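Local coordinates for protein peptidase, M20/M25/M40 family (Staphylococcus aureus, PDB 4EWT) that probably hydrolyses N-acyl or related amide bonds, as an amidohydrolase of the M20 peptidase family that carries two manganese ions, at residues L73-D78 with V130-Q135; K191-G196 with I249-E254; L82-D87 with G98-C103; Y180-R185 with P331-A336. One frame throughout, in Å; residues are numbered along the deposited sequence.

Overall arrangement
Contacts 1 and 4 are buried, contacts 2 and 3 only partly so. Contact 1 pairs two parallel strands of the central sheet by backbone bonds, and contact 2 does the same for antiparallel strands of a separate sheet, the two centres being about 49 Å apart. Contact 4 shares strand 179-193 with contact 2 but sits where that strand leaves the central part of the chain, and there the segments meet through a side-chain amide bond and a bridging water. It also touches contact 1 through the salt bridge from R76 to D334. Contact 3, two irregular loop segments in the connection between the strand of L73-D78 and helix 105-120, mixes a single backbone bridge with sulfur packing and metal ligation.

Contact 1. Residues L73-D78 with V130-Q135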
loop_
_atom_site.group_PDB
_atom_site.type_symbol
_atom_site.label_atom_id
_atom_site.label_comp_id
_atom_site.label_asym_id
_atom_site.label_seq_id
_atom_site.Cartn_x
_atom_site.Cartn_y
_atom_site.Cartn_z
ATOM N N LEU A 73 -49.759 -10.282 -18.484
ATOM C CA LEU A 73 -48.690 -10.702 -17.611
ATOM C C LEU A 73 -47.678 -11.488 -18.419
ATOM O O LEU A 73 -48.032 -12.461 -19.093
ATOM C CB LEU A 73 -49.231 -11.578 -16.483
ATOM C CG LEU A 73 -48.194 -12.225 -15.564
ATOM C CD1 LEU A 73 -47.416 -11.165 -14.772
ATOM C CD2 LEU A 73 -48.859 -13.216 -14.628
ATOM N N ALA A 74 -46.421 -11.058 -18.349
ATOM C CA ALA A 74 -45.349 -11.790 -18.992
ATOM C C ALA A 74 -44.684 -12.708 -17.983
ATOM O O ALA A 74 -44.449 -12.326 -16.833
ATOM C CB ALA A 74 -44.343 -10.850 -19.618
ATOM N N ILE A 75 -44.405 -13.932 -18.415
ATOM C CA ILE A 75 -43.665 -14.889 -17.597
ATOM C C ILE A 75 -42.428 -15.342 -18.376
ATOM O O ILE A 75 -42.506 -15.626 -19.565
ATOM C CB ILE A 75 -44.559 -16.069 -17.129
ATOM C CG1 ILE A 75 -45.214 -16.776 -18.318
ATOM C CG2 ILE A 75 -45.643 -15.548 -16.168
ATOM C CD1 ILE A 75 -46.042 -17.983 -17.933
ATOM N N ARG A 76 -41.283 -15.371 -17.708
ATOM C CA ARG A 76 -40.008 -15.459 -18.410
ATOM C C ARG A 76 -39.207 -16.714 -18.046
ATOM O O ARG A 76 -39.079 -17.059 -16.873
ATOM C CB ARG A 76 -39.204 -14.179 -18.147
ATOM C CG ARG A 76 -37.860 -14.098 -18.828
ATOM C CD ARG A 76 -36.761 -14.731 -17.988
ATOM N NE ARG A 76 -35.478 -14.152 -18.353
ATOM C CZ ARG A 76 -34.384 -14.178 -17.597
ATOM N NH1 ARG A 76 -34.376 -14.783 -16.406
ATOM N NH2 ARG A 76 -33.296 -13.583 -18.048
ATOM N N ALA A 77 -38.697 -17.393 -19.076
ATOM C CA ALA A 77 -37.747 -18.501 -18.914
ATOM C C ALA A 77 -36.604 -18.345 -19.905
ATOM O O ALA A 77 -36.836 -18.148 -21.094
ATOM C CB ALA A 77 -38.440 -19.853 -19.129
ATOM N N ASP A 78 -35.372 -18.439 -19.416
ATOM C CA ASP A 78 -34.186 -18.383 -20.284
ATOM C C ASP A 78 -33.724 -19.784 -20.688
ATOM O O ASP A 78 -34.063 -20.771 -20.017
ATOM C CB ASP A 78 -33.045 -17.554 -19.660
ATOM C CG ASP A 78 -32.882 -17.783 -18.157
ATOM O OD1 ASP A 78 -33.553 -18.664 -17.570
ATOM O OD2 ASP A 78 -32.062 -17.069 -17.554
ATOM N N VAL A 130 -51.448 -13.933 -21.412
ATOM C CA VAL A 130 -50.151 -14.323 -20.896
ATOM C C VAL A 130 -49.169 -14.167 -22.047
ATOM O O VAL A 130 -49.436 -14.607 -23.169
ATOM C CB VAL A 130 -50.120 -15.789 -20.426
ATOM C CG1 VAL A 130 -48.769 -16.119 -19.805
ATOM C CG2 VAL A 130 -51.228 -16.065 -19.435
ATOM N N VAL A 131 -48.046 -13.524 -21.767
ATOM C CA VAL A 131 -46.934 -13.476 -22.696
ATOM C C VAL A 131 -45.815 -14.332 -22.104
ATOM O O VAL A 131 -45.177 -13.947 -21.134
ATOM C CB VAL A 131 -46.442 -12.016 -22.949
ATOM C CG1 VAL A 131 -45.183 -12.002 -23.799
ATOM C CG2 VAL A 131 -47.537 -11.200 -23.629
ATOM N N VAL A 132 -45.593 -15.498 -22.688
ATOM C CA VAL A 132 -44.490 -16.337 -22.281
ATOM C C VAL A 132 -43.255 -15.902 -23.056
ATOM O O VAL A 132 -43.288 -15.823 -24.287
ATOM C CB VAL A 132 -44.791 -17.819 -22.535
ATOM C CG1 VAL A 132 -43.625 -18.677 -22.094
ATOM C CG2 VAL A 132 -46.064 -18.214 -21.808
ATOM N N ILE A 133 -42.183 -15.600 -22.323
ATOM C CA ILE A 133 -40.925 -15.166 -22.906
ATOM C C ILE A 133 -39.887 -16.276 -22.764
ATOM O O ILE A 133 -39.451 -16.590 -21.656
ATOM C CB ILE A 133 -40.406 -13.863 -22.220
ATOM C CG1 ILE A 133 -41.394 -12.710 -22.426
ATOM C CG2 ILE A 133 -39.018 -13.471 -22.740
ATOM C CD1 ILE A 133 -41.101 -11.479 -21.565
ATOM N N HIS A 134 -39.505 -16.875 -23.888
ATOM C CA HIS A 134 -38.396 -17.818 -23.915
ATOM C C HIS A 134 -37.155 -17.070 -24.399
ATOM O O HIS A 134 -37.054 -16.715 -25.577
ATOM C CB HIS A 134 -38.718 -19.023 -24.815
ATOM C CG HIS A 134 -39.704 -19.979 -24.218
ATOM N ND1 HIS A 134 -41.008 -20.075 -24.657
ATOM C CD2 HIS A 134 -39.574 -20.890 -23.224
ATOM C CE1 HIS A 134 -41.636 -21.009 -23.963
ATOM N NE2 HIS A 134 -40.791 -21.512 -23.081
ATOM N N GLN A 135 -36.226 -16.819 -23.475
ATOM C CA GLN A 135 -35.104 -15.908 -23.709
ATOM C C GLN A 135 -33.768 -16.622 -23.905
ATOM O O GLN A 135 -33.383 -17.452 -23.084
ATOM C CB GLN A 135 -34.991 -14.909 -22.549
ATOM C CG GLN A 135 -34.020 -13.754 -22.785
ATOM C CD GLN A 135 -33.503 -13.163 -21.494
ATOM O OE1 GLN A 135 -34.257 -12.585 -20.707
ATOM N NE2 GLN A 135 -32.205 -13.310 -21.260
#
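I75 holds V131 and I133 in the register of two parallel strands, 72-78 and 129-135, joined through helix 105-120 in a beta-alpha-beta crossover of the central sheet. I75 N donates to V131 O and I75 O accepts from I133 N, each over 2.8 Å. A77 continues the pattern to I133 O and Q135 N, and an axis angle of 18° confirms the parallel course. Packing is tight where I75 lies against the valines: its CD1 is 3.8 Å from V130 CG1, while CG1, set between N and the carbonyl carbon, meets V132 CG2 at 3.9 Å. Helices 105-120 and 372-386 cover this face. All twelve residues are buried, and the looser part, at L73, whose side chain comes no nearer than 5.3 Å to V130-Q135, lies within the core and not on a solvent side. On the other face R76, bent at chi2, turns its guanidinium to Q135, while D334 and E333 form salt bridges with R76 NH2 and Y338 also reaches Q135 OE1. That oxygen lies in the guanidinium plane and receives both R76 NE (3.1 Å) and R76 NH2 (3.0 Å), from one face of the amide, 60° and 40° out of its plane.

Contact 2. Residues K191-G196 with I249-E254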
loop_
_atom_site.group_PDB
_atom_site.type_symbol
_atom_site.label_atom_id
_atom_site.label_comp_id
_atom_site.label_asym_id
_atom_site.label_seq_id
_atom_site.Cartn_x
_atom_site.Cartn_y
_atom_site.Cartn_z
ATOM N N LYS A 191 -5.298 0.821 -18.670
ATOM C CA LYS A 191 -3.947 0.752 -19.148
ATOM C C LYS A 191 -3.144 1.774 -18.367
ATOM O O LYS A 191 -3.542 2.920 -18.270
ATOM C CB LYS A 191 -3.867 1.000 -20.657
ATOM C CG LYS A 191 -2.428 1.077 -21.160
ATOM C CD LYS A 191 -2.324 0.953 -22.672
ATOM C CE LYS A 191 -2.768 2.216 -23.358
ATOM N NZ LYS A 191 -2.274 2.261 -24.785
ATOM N N VAL A 192 -2.044 1.325 -17.777
ATOM C CA VAL A 192 -1.143 2.190 -17.020
ATOM C C VAL A 192 0.154 2.267 -17.824
ATOM O O VAL A 192 0.891 1.273 -17.932
ATOM C CB VAL A 192 -0.867 1.657 -15.580
ATOM C CG1 VAL A 192 0.059 2.602 -14.811
ATOM C CG2 VAL A 192 -2.193 1.468 -14.764
ATOM N N GLN A 193 0.402 3.429 -18.422
ATOM C CA GLN A 193 1.579 3.633 -19.241
ATOM C C GLN A 193 2.606 4.465 -18.477
ATOM O O GLN A 193 2.359 5.630 -18.163
ATOM C CB GLN A 193 1.181 4.324 -20.559
ATOM C CG GLN A 193 2.340 4.791 -21.457
ATOM C CD GLN A 193 3.021 3.654 -22.179
ATOM O OE1 GLN A 193 4.211 3.396 -21.966
ATOM N NE2 GLN A 193 2.278 2.963 -23.049
ATOM N N GLY A 194 3.730 3.838 -18.140
ATOM C CA GLY A 194 4.903 4.535 -17.611
ATOM C C GLY A 194 5.935 4.684 -18.728
ATOM O O GLY A 194 5.603 5.007 -19.861
ATOM N N LYS A 195 7.182 4.408 -18.400
ATOM C CA LYS A 195 8.274 4.486 -19.335
ATOM C C LYS A 195 9.251 3.356 -18.996
ATOM O O LYS A 195 9.748 3.272 -17.878
ATOM C CB LYS A 195 8.967 5.848 -19.229
ATOM C CG LYS A 195 10.263 5.935 -20.033
ATOM C CD LYS A 195 11.042 7.205 -19.682
ATOM C CE LYS A 195 10.924 8.222 -20.786
ATOM N NZ LYS A 195 11.885 7.921 -21.885
ATOM N N GLY A 196 9.487 2.486 -19.969
ATOM C CA GLY A 196 10.449 1.405 -19.854
ATOM C C GLY A 196 11.885 1.880 -19.837
ATOM O O GLY A 196 12.184 3.009 -20.218
ATOM N N ILE A 249 12.764 -2.486 -16.715
ATOM C CA ILE A 249 11.648 -1.835 -16.023
ATOM C C ILE A 249 10.442 -1.762 -16.959
ATOM O O ILE A 249 10.540 -1.252 -18.078
ATOM C CB ILE A 249 12.039 -0.437 -15.490
ATOM C CG1 ILE A 249 12.981 -0.588 -14.295
ATOM C CG2 ILE A 249 10.782 0.367 -15.080
ATOM C CD1 ILE A 249 13.917 0.582 -14.101
ATOM N N LYS A 250 9.318 -2.297 -16.496
ATOM C CA LYS A 250 8.144 -2.501 -17.332
ATOM C C LYS A 250 7.412 -1.192 -17.694
ATOM O O LYS A 250 7.086 -0.384 -16.821
ATOM C CB LYS A 250 7.213 -3.526 -16.663
ATOM C CG LYS A 250 5.958 -3.898 -17.448
ATOM C CD LYS A 250 6.249 -4.957 -18.507
ATOM C CE LYS A 250 5.154 -5.015 -19.563
ATOM N NZ LYS A 250 5.521 -5.894 -20.712
ATOM N N ASP A 251 7.171 -1.002 -18.995
ATOM C CA ASP A 251 6.667 0.275 -19.546
ATOM C C ASP A 251 5.155 0.458 -19.436
ATOM O O ASP A 251 4.672 1.589 -19.358
ATOM C CB ASP A 251 7.096 0.440 -21.017
ATOM C CG ASP A 251 6.445 -0.569 -21.946
ATOM O OD1 ASP A 251 6.202 -1.733 -21.531
ATOM O OD2 ASP A 251 6.177 -0.206 -23.118
ATOM N N VAL A 252 4.427 -0.657 -19.440
ATOM C CA VAL A 252 2.978 -0.648 -19.459
ATOM C C VAL A 252 2.431 -1.891 -18.751
ATOM O O VAL A 252 2.991 -2.981 -18.888
ATOM C CB VAL A 252 2.413 -0.507 -20.902
ATOM C CG1 VAL A 252 2.882 -1.640 -21.781
ATOM C CG2 VAL A 252 0.884 -0.436 -20.893
ATOM N N VAL A 253 1.394 -1.705 -17.935
ATOM C CA VAL A 253 0.618 -2.834 -17.428
ATOM C C VAL A 253 -0.856 -2.691 -17.843
ATOM O O VAL A 253 -1.388 -1.583 -17.965
ATOM C CB VAL A 253 0.784 -3.116 -15.882
ATOM C CG1 VAL A 253 2.268 -3.219 -15.464
ATOM C CG2 VAL A 253 0.088 -2.100 -15.043
ATOM N N GLU A 254 -1.516 -3.786 -18.127
ATOM C CA GLU A 254 -2.935 -3.783 -18.380
ATOM C C GLU A 254 -3.681 -4.453 -17.284
ATOM O O GLU A 254 -3.455 -5.565 -16.971
ATOM C CB GLU A 254 -3.326 -4.477 -19.662
ATOM C CG GLU A 254 -2.619 -4.050 -20.825
ATOM C CD GLU A 254 -3.263 -2.955 -21.557
ATOM O OE1 GLU A 254 -4.329 -2.484 -21.168
ATOM O OE2 GLU A 254 -2.658 -2.544 -22.531
#
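The carboxylate of E254 has the methylenes of K191 running along one side of it, offset toward its oxygens: E254 OE1 is 3.6 Å from K191 CB and E254 OE2 is 3.5 Å from K191 CD. Both side chains point the same way, yet K191 NZ stays 5.3 Å from E254 OE2, so the contact is made by methylenes and not by paired charges. The side chains of Q193 and V252 cross on this same face. V252 CG2, anti to its backbone N, reaches K191 CG at 3.7 Å. Between these residues along the strands, V192 and V253 form an antiparallel hydrogen-bonded pair, with V192 N to V253 O nearly straight (179°) and V253 N returning the bond to V192 O. This pairing joins strands 179-193 and 248-261 in the antiparallel sheet of a domain that M20 enzymes commonly carry beside the catalytic one. V192 and V253 turn toward helix 208-226 on the opposite, buried face. Past Q193 the regular pattern ends: G194 N still donates to D251 O at 2.7 Å, though bent to 138°, and D251 CB sits 3.3 Å from G196 N. I249, beyond this break, packs on T236 of a second subunit and R225 of a third.

Contact 3. Residues L82-D87 with G98-C103; sequences LPITED and GVMHAC. With MN (manganese (II) ion), chain F; MN (manganese (II) ion), chain E.
L82 and M100 are joined by two backbone hydrogen bonds, L82 N to M100 O and M100 N to L82 O, both 3.0 Å, the mark of an antiparallel hydrogen-bonded pair standing alone as a single bridge. Both carbonyls serve twice: L82 O also accepts weakly from I84 N and M100 O weakly from A102 N, which makes P83 and H101 the centres of inverse gamma turns.

The two segments belong to the connection between strand 72-78 and helix 105-120, which delivers C103 to the dinuclear metal centre seen in M20 enzymes. C103 SG bridges the two manganese ions at 2.4 and 2.6 Å, and one water bridges them too. H105 and H164 complete the protein ligands of one ion, E139 and H362 those of the other.

Apolar contact gathers round M100, whose chain is extended with CG anti to the backbone N (172°). It crosses E86 at about a right angle, SD lying 3.7 Å from E86 CB, and the same sulfur meets I84 CG2 at 3.9 Å. A102 CB touches both L82 CD1 and I84 CD1.

Polar contact runs through the carboxylate of E86, which H24 and S94 also hold: a water donates to E86 OE1 (2.7 Å) and accepts from H101 N (3.0 Å).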
loop_
_atom_site.group_PDB
_atom_site.type_symbol
_atom_site.label_atom_id
_atom_site.label_comp_id
_atom_site.label_asym_id
_atom_site.label_seq_id
_atom_site.Cartn_x
_atom_site.Cartn_y
_atom_site.Cartn_z
ATOM N N LEU A 82 -23.870 -22.722 -20.784
ATOM C CA LEU A 82 -22.564 -22.125 -20.465
ATOM C C LEU A 82 -21.375 -22.929 -21.022
ATOM O O LEU A 82 -21.511 -24.132 -21.262
ATOM C CB LEU A 82 -22.420 -21.994 -18.948
ATOM C CG LEU A 82 -23.267 -20.943 -18.236
ATOM C CD1 LEU A 82 -23.546 -21.384 -16.807
ATOM C CD2 LEU A 82 -22.571 -19.593 -18.268
ATOM N N PRO A 83 -20.209 -22.268 -21.227
ATOM C CA PRO A 83 -18.993 -22.962 -21.684
ATOM C C PRO A 83 -18.302 -23.745 -20.555
ATOM O O PRO A 83 -17.234 -23.349 -20.080
ATOM C CB PRO A 83 -18.099 -21.813 -22.173
ATOM C CG PRO A 83 -18.506 -20.643 -21.330
ATOM C CD PRO A 83 -19.999 -20.807 -21.132
ATOM N N ILE A 84 -18.921 -24.850 -20.142
ATOM C CA ILE A 84 -18.466 -25.641 -18.996
ATOM C C ILE A 84 -18.528 -27.134 -19.325
ATOM O O ILE A 84 -19.535 -27.619 -19.850
ATOM C CB ILE A 84 -19.327 -25.330 -17.733
ATOM C CG1 ILE A 84 -19.047 -23.906 -17.223
ATOM C CG2 ILE A 84 -19.087 -26.352 -16.624
ATOM C CD1 ILE A 84 -20.193 -23.287 -16.474
ATOM N N THR A 85 -17.497 -27.861 -18.955
ATOM C CA THR A 85 -17.436 -29.274 -19.183
ATOM C C THR A 85 -18.152 -30.012 -18.089
ATOM O O THR A 85 -17.737 -29.960 -16.961
ATOM C CB THR A 85 -15.987 -29.705 -19.230
ATOM O OG1 THR A 85 -15.422 -29.237 -20.446
ATOM C CG2 THR A 85 -15.891 -31.175 -19.181
ATOM N N GLU A 86 -19.238 -30.710 -18.433
ATOM C CA GLU A 86 -20.116 -31.334 -17.435
ATOM C C GLU A 86 -19.461 -32.539 -16.762
ATOM O O GLU A 86 -18.844 -33.378 -17.422
ATOM C CB GLU A 86 -21.478 -31.705 -18.034
ATOM C CG GLU A 86 -22.457 -32.333 -17.024
ATOM C CD GLU A 86 -23.916 -32.312 -17.467
ATOM O OE1 GLU A 86 -24.217 -31.834 -18.584
ATOM O OE2 GLU A 86 -24.770 -32.781 -16.682
ATOM N N ASP A 87 -19.671 -32.655 -15.468
ATOM C CA ASP A 87 -19.026 -33.640 -14.658
ATOM C C ASP A 87 -19.868 -34.447 -13.745
ATOM O O ASP A 87 -19.411 -35.183 -12.906
ATOM C CB ASP A 87 -17.802 -33.038 -14.040
ATOM C CG ASP A 87 -16.644 -33.945 -14.099
ATOM O OD1 ASP A 87 -16.300 -34.375 -15.220
ATOM O OD2 ASP A 87 -16.097 -34.231 -13.029
ATOM N N GLY A 98 -17.888 -29.518 -23.836
ATOM C CA GLY A 98 -17.459 -28.215 -23.335
ATOM C C GLY A 98 -18.584 -27.250 -23.008
ATOM O O GLY A 98 -18.334 -26.157 -22.506
ATOM N N VAL A 99 -19.820 -27.635 -23.305
ATOM C CA VAL A 99 -20.973 -26.830 -22.894
ATOM C C VAL A 99 -21.959 -27.633 -22.038
ATOM O O VAL A 99 -22.103 -28.842 -22.222
ATOM C CB VAL A 99 -21.623 -26.009 -24.082
ATOM C CG1 VAL A 99 -21.240 -26.569 -25.428
ATOM C CG2 VAL A 99 -23.144 -25.866 -23.945
ATOM N N MET A 100 -22.587 -26.937 -21.085
ATOM C CA MET A 100 -23.439 -27.526 -20.045
ATOM C C MET A 100 -24.501 -26.537 -19.546
ATOM O O MET A 100 -24.205 -25.349 -19.349
ATOM C CB MET A 100 -22.569 -27.945 -18.854
ATOM C CG MET A 100 -23.343 -28.404 -17.623
ATOM S SD MET A 100 -22.304 -28.585 -16.158
ATOM C CE MET A 100 -23.533 -29.207 -15.009
ATOM N N HIS A 101 -25.721 -27.029 -19.318
ATOM C CA HIS A 101 -26.742 -26.245 -18.612
ATOM C C HIS A 101 -26.452 -26.210 -17.108
ATOM O O HIS A 101 -27.097 -26.921 -16.324
ATOM C CB HIS A 101 -28.153 -26.774 -18.875
ATOM C CG HIS A 101 -28.800 -26.191 -20.092
ATOM N ND1 HIS A 101 -29.142 -24.857 -20.188
ATOM C CD2 HIS A 101 -29.177 -26.764 -21.260
ATOM C CE1 HIS A 101 -29.697 -24.633 -21.366
ATOM N NE2 HIS A 101 -29.727 -25.772 -22.036
ATOM N N ALA A 102 -25.482 -25.373 -16.729
ATOM C CA ALA A 102 -24.993 -25.288 -15.360
ATOM C C ALA A 102 -25.714 -24.246 -14.493
ATOM O O ALA A 102 -25.246 -23.935 -13.393
ATOM C CB ALA A 102 -23.469 -25.027 -15.359
ATOM N N CYS A 103 -26.841 -23.719 -14.983
ATOM C CA CYS A 103 -27.621 -22.696 -14.254
ATOM C C CYS A 103 -29.125 -23.012 -14.201
ATOM O O CYS A 103 -29.924 -22.189 -13.745
ATOM C CB CYS A 103 -27.394 -21.304 -14.858
ATOM S SG CYS A 103 -27.541 -19.920 -13.687
HETATM MN MN MN F . -29.385 -18.430 -14.747
HETATM MN MN MN E . -26.010 -18.315 -14.698
HETATM O O HOH W 1 -25.999 -30.003 -19.520
HETATM O O HOH W 2 -27.718 -16.635 -15.110
HETATM O O HOH W 3 -30.911 -16.922 -15.452
#

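Contact 4. Residues Y180-R185 with P331-A336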
loop_
_atom_site.group_PDB
_atom_site.type_symbol
_atom_site.label_atom_id
_atom_site.label_comp_id
_atom_site.label_asym_id
_atom_site.label_seq_id
_atom_site.Cartn_x
_atom_site.Cartn_y
_atom_site.Cartn_z
ATOM N N TYR A 180 -34.195 -4.344 -4.353
ATOM C CA TYR A 180 -32.988 -4.876 -4.989
ATOM C C TYR A 180 -32.623 -6.272 -4.492
ATOM O O TYR A 180 -32.416 -6.485 -3.300
ATOM C CB TYR A 180 -31.816 -3.934 -4.757
ATOM C CG TYR A 180 -31.882 -2.637 -5.526
ATOM C CD1 TYR A 180 -31.583 -2.593 -6.888
ATOM C CD2 TYR A 180 -32.226 -1.450 -4.889
ATOM C CE1 TYR A 180 -31.626 -1.388 -7.598
ATOM C CE2 TYR A 180 -32.264 -0.247 -5.584
ATOM C CZ TYR A 180 -31.955 -0.226 -6.931
ATOM O OH TYR A 180 -31.991 0.964 -7.614
ATOM N N VAL A 181 -32.524 -7.217 -5.419
ATOM C CA VAL A 181 -32.411 -8.625 -5.035
ATOM C C VAL A 181 -31.177 -9.322 -5.639
ATOM O O VAL A 181 -30.716 -10.333 -5.108
ATOM C CB VAL A 181 -33.733 -9.396 -5.331
ATOM C CG1 VAL A 181 -34.065 -9.376 -6.832
ATOM C CG2 VAL A 181 -33.673 -10.825 -4.795
ATOM N N GLN A 182 -30.664 -8.783 -6.746
ATOM C CA GLN A 182 -29.422 -9.268 -7.368
ATOM C C GLN A 182 -28.593 -8.098 -7.872
ATOM O O GLN A 182 -29.136 -7.082 -8.278
ATOM C CB GLN A 182 -29.705 -10.300 -8.472
ATOM C CG GLN A 182 -30.166 -11.614 -7.856
ATOM C CD GLN A 182 -30.292 -12.788 -8.799
ATOM O OE1 GLN A 182 -31.256 -13.534 -8.710
ATOM N NE2 GLN A 182 -29.308 -12.991 -9.663
ATOM N N THR A 183 -27.274 -8.251 -7.818
ATOM C CA THR A 183 -26.343 -7.154 -8.042
ATOM C C THR A 183 -26.273 -6.805 -9.513
ATOM O O THR A 183 -26.475 -7.655 -10.366
ATOM C CB THR A 183 -24.898 -7.511 -7.575
ATOM O OG1 THR A 183 -24.418 -8.638 -8.317
ATOM C CG2 THR A 183 -24.865 -7.844 -6.110
ATOM N N GLY A 184 -25.999 -5.538 -9.798
ATOM C CA GLY A 184 -25.639 -5.126 -11.140
ATOM C C GLY A 184 -24.143 -5.247 -11.324
ATOM O O GLY A 184 -23.403 -5.460 -10.364
ATOM N N ARG A 185 -23.696 -5.073 -12.555
ATOM C CA ARG A 185 -22.338 -5.418 -12.909
ATOM C C ARG A 185 -21.751 -4.376 -13.846
ATOM O O ARG A 185 -22.457 -3.846 -14.729
ATOM C CB ARG A 185 -22.323 -6.798 -13.561
ATOM C CG ARG A 185 -20.947 -7.323 -13.928
ATOM C CD ARG A 185 -21.032 -8.810 -14.242
ATOM N NE ARG A 185 -21.848 -9.034 -15.424
ATOM C CZ ARG A 185 -22.351 -10.212 -15.789
ATOM N NH1 ARG A 185 -22.119 -11.305 -15.066
ATOM N NH2 ARG A 185 -23.095 -10.292 -16.882
ATOM N N PRO A 331 -25.116 -13.292 -7.731
ATOM C CA PRO A 331 -24.880 -13.165 -9.175
ATOM C C PRO A 331 -25.722 -12.083 -9.865
ATOM O O PRO A 331 -26.745 -11.652 -9.330
ATOM C CB PRO A 331 -25.247 -14.551 -9.715
ATOM C CG PRO A 331 -26.209 -15.087 -8.759
ATOM C CD PRO A 331 -25.854 -14.528 -7.411
ATOM N N SER A 332 -25.278 -11.642 -11.035
ATOM C CA SER A 332 -26.060 -10.700 -11.811
ATOM C C SER A 332 -26.964 -11.514 -12.728
ATOM O O SER A 332 -26.717 -12.702 -12.968
ATOM C CB SER A 332 -25.169 -9.720 -12.587
ATOM O OG SER A 332 -24.989 -10.170 -13.920
ATOM N N GLU A 333 -28.025 -10.883 -13.212
ATOM C CA GLU A 333 -29.084 -11.571 -13.912
ATOM C C GLU A 333 -29.678 -10.571 -14.896
ATOM O O GLU A 333 -30.015 -9.445 -14.504
ATOM C CB GLU A 333 -30.121 -12.051 -12.879
ATOM C CG GLU A 333 -31.473 -12.465 -13.414
ATOM C CD GLU A 333 -31.409 -13.628 -14.368
ATOM O OE1 GLU A 333 -30.866 -14.682 -13.972
ATOM O OE2 GLU A 333 -31.897 -13.480 -15.510
ATOM N N ASP A 334 -29.809 -10.956 -16.165
ATOM C CA ASP A 334 -30.321 -9.998 -17.148
ATOM C C ASP A 334 -31.837 -9.794 -17.140
ATOM O O ASP A 334 -32.351 -8.898 -17.810
ATOM C CB ASP A 334 -29.703 -10.182 -18.549
ATOM C CG ASP A 334 -30.560 -11.003 -19.495
ATOM O OD1 ASP A 334 -31.484 -11.714 -19.047
ATOM O OD2 ASP A 334 -30.281 -10.933 -20.716
ATOM N N PHE A 335 -32.535 -10.585 -16.331
ATOM C CA PHE A 335 -33.929 -10.295 -15.989
ATOM C C PHE A 335 -34.057 -8.857 -15.488
ATOM O O PHE A 335 -35.123 -8.247 -15.597
ATOM C CB PHE A 335 -34.448 -11.261 -14.918
ATOM C CG PHE A 335 -35.915 -11.113 -14.623
ATOM C CD1 PHE A 335 -36.857 -11.851 -15.335
ATOM C CD2 PHE A 335 -36.358 -10.242 -13.620
ATOM C CE1 PHE A 335 -38.210 -11.725 -15.078
ATOM C CE2 PHE A 335 -37.708 -10.105 -13.348
ATOM C CZ PHE A 335 -38.649 -10.851 -14.085
ATOM N N ALA A 336 -32.961 -8.328 -14.943
ATOM C CA ALA A 336 -32.939 -6.967 -14.404
ATOM C C ALA A 336 -33.345 -5.916 -15.429
ATOM O O ALA A 336 -33.863 -4.864 -15.061
ATOM C CB ALA A 336 -31.579 -6.651 -13.839
HETATM O O HOH W 4 -28.837 -8.286 -12.041
#
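Q182 NE2 donates to P331 O over 2.9 Å, with an N-H...O angle of 158°. The oxygen lies close to the amide plane of Q182, but the nitrogen stands 58° out of the carbonyl plane of P331 and so uses no lone pair squarely. Y348 takes Q182 OE1, which fixes the rotation of the amide. The Q182 chain, extended beyond CG, carries NE2 across E333, 3.4 Å from E333 CB. A water adds a second link, accepting from E333 N (3.0 Å) and lying 3.0 Å from T183 O. S332 CB comes to 3.3 Å from that same T183 O, and S332 OG rests over the centre of the R185 guanidinium, 3.2 Å above its plane. This is no hydrogen bond, because the angle from R185 NH1 is poor; D296 and a cation-pi contact with Y297 hold R185 instead. Strand 179-193 leads from here into the second domain, consistent with the two-domain build of M20 enzymes. One amide-to-carbonyl bond and one water thus join the segments, while E333 OE2, capping F335 N (3.1 Å) through its anti lone pair and also pairing with R76, ties the start of helix 335-341 to strand 72-78.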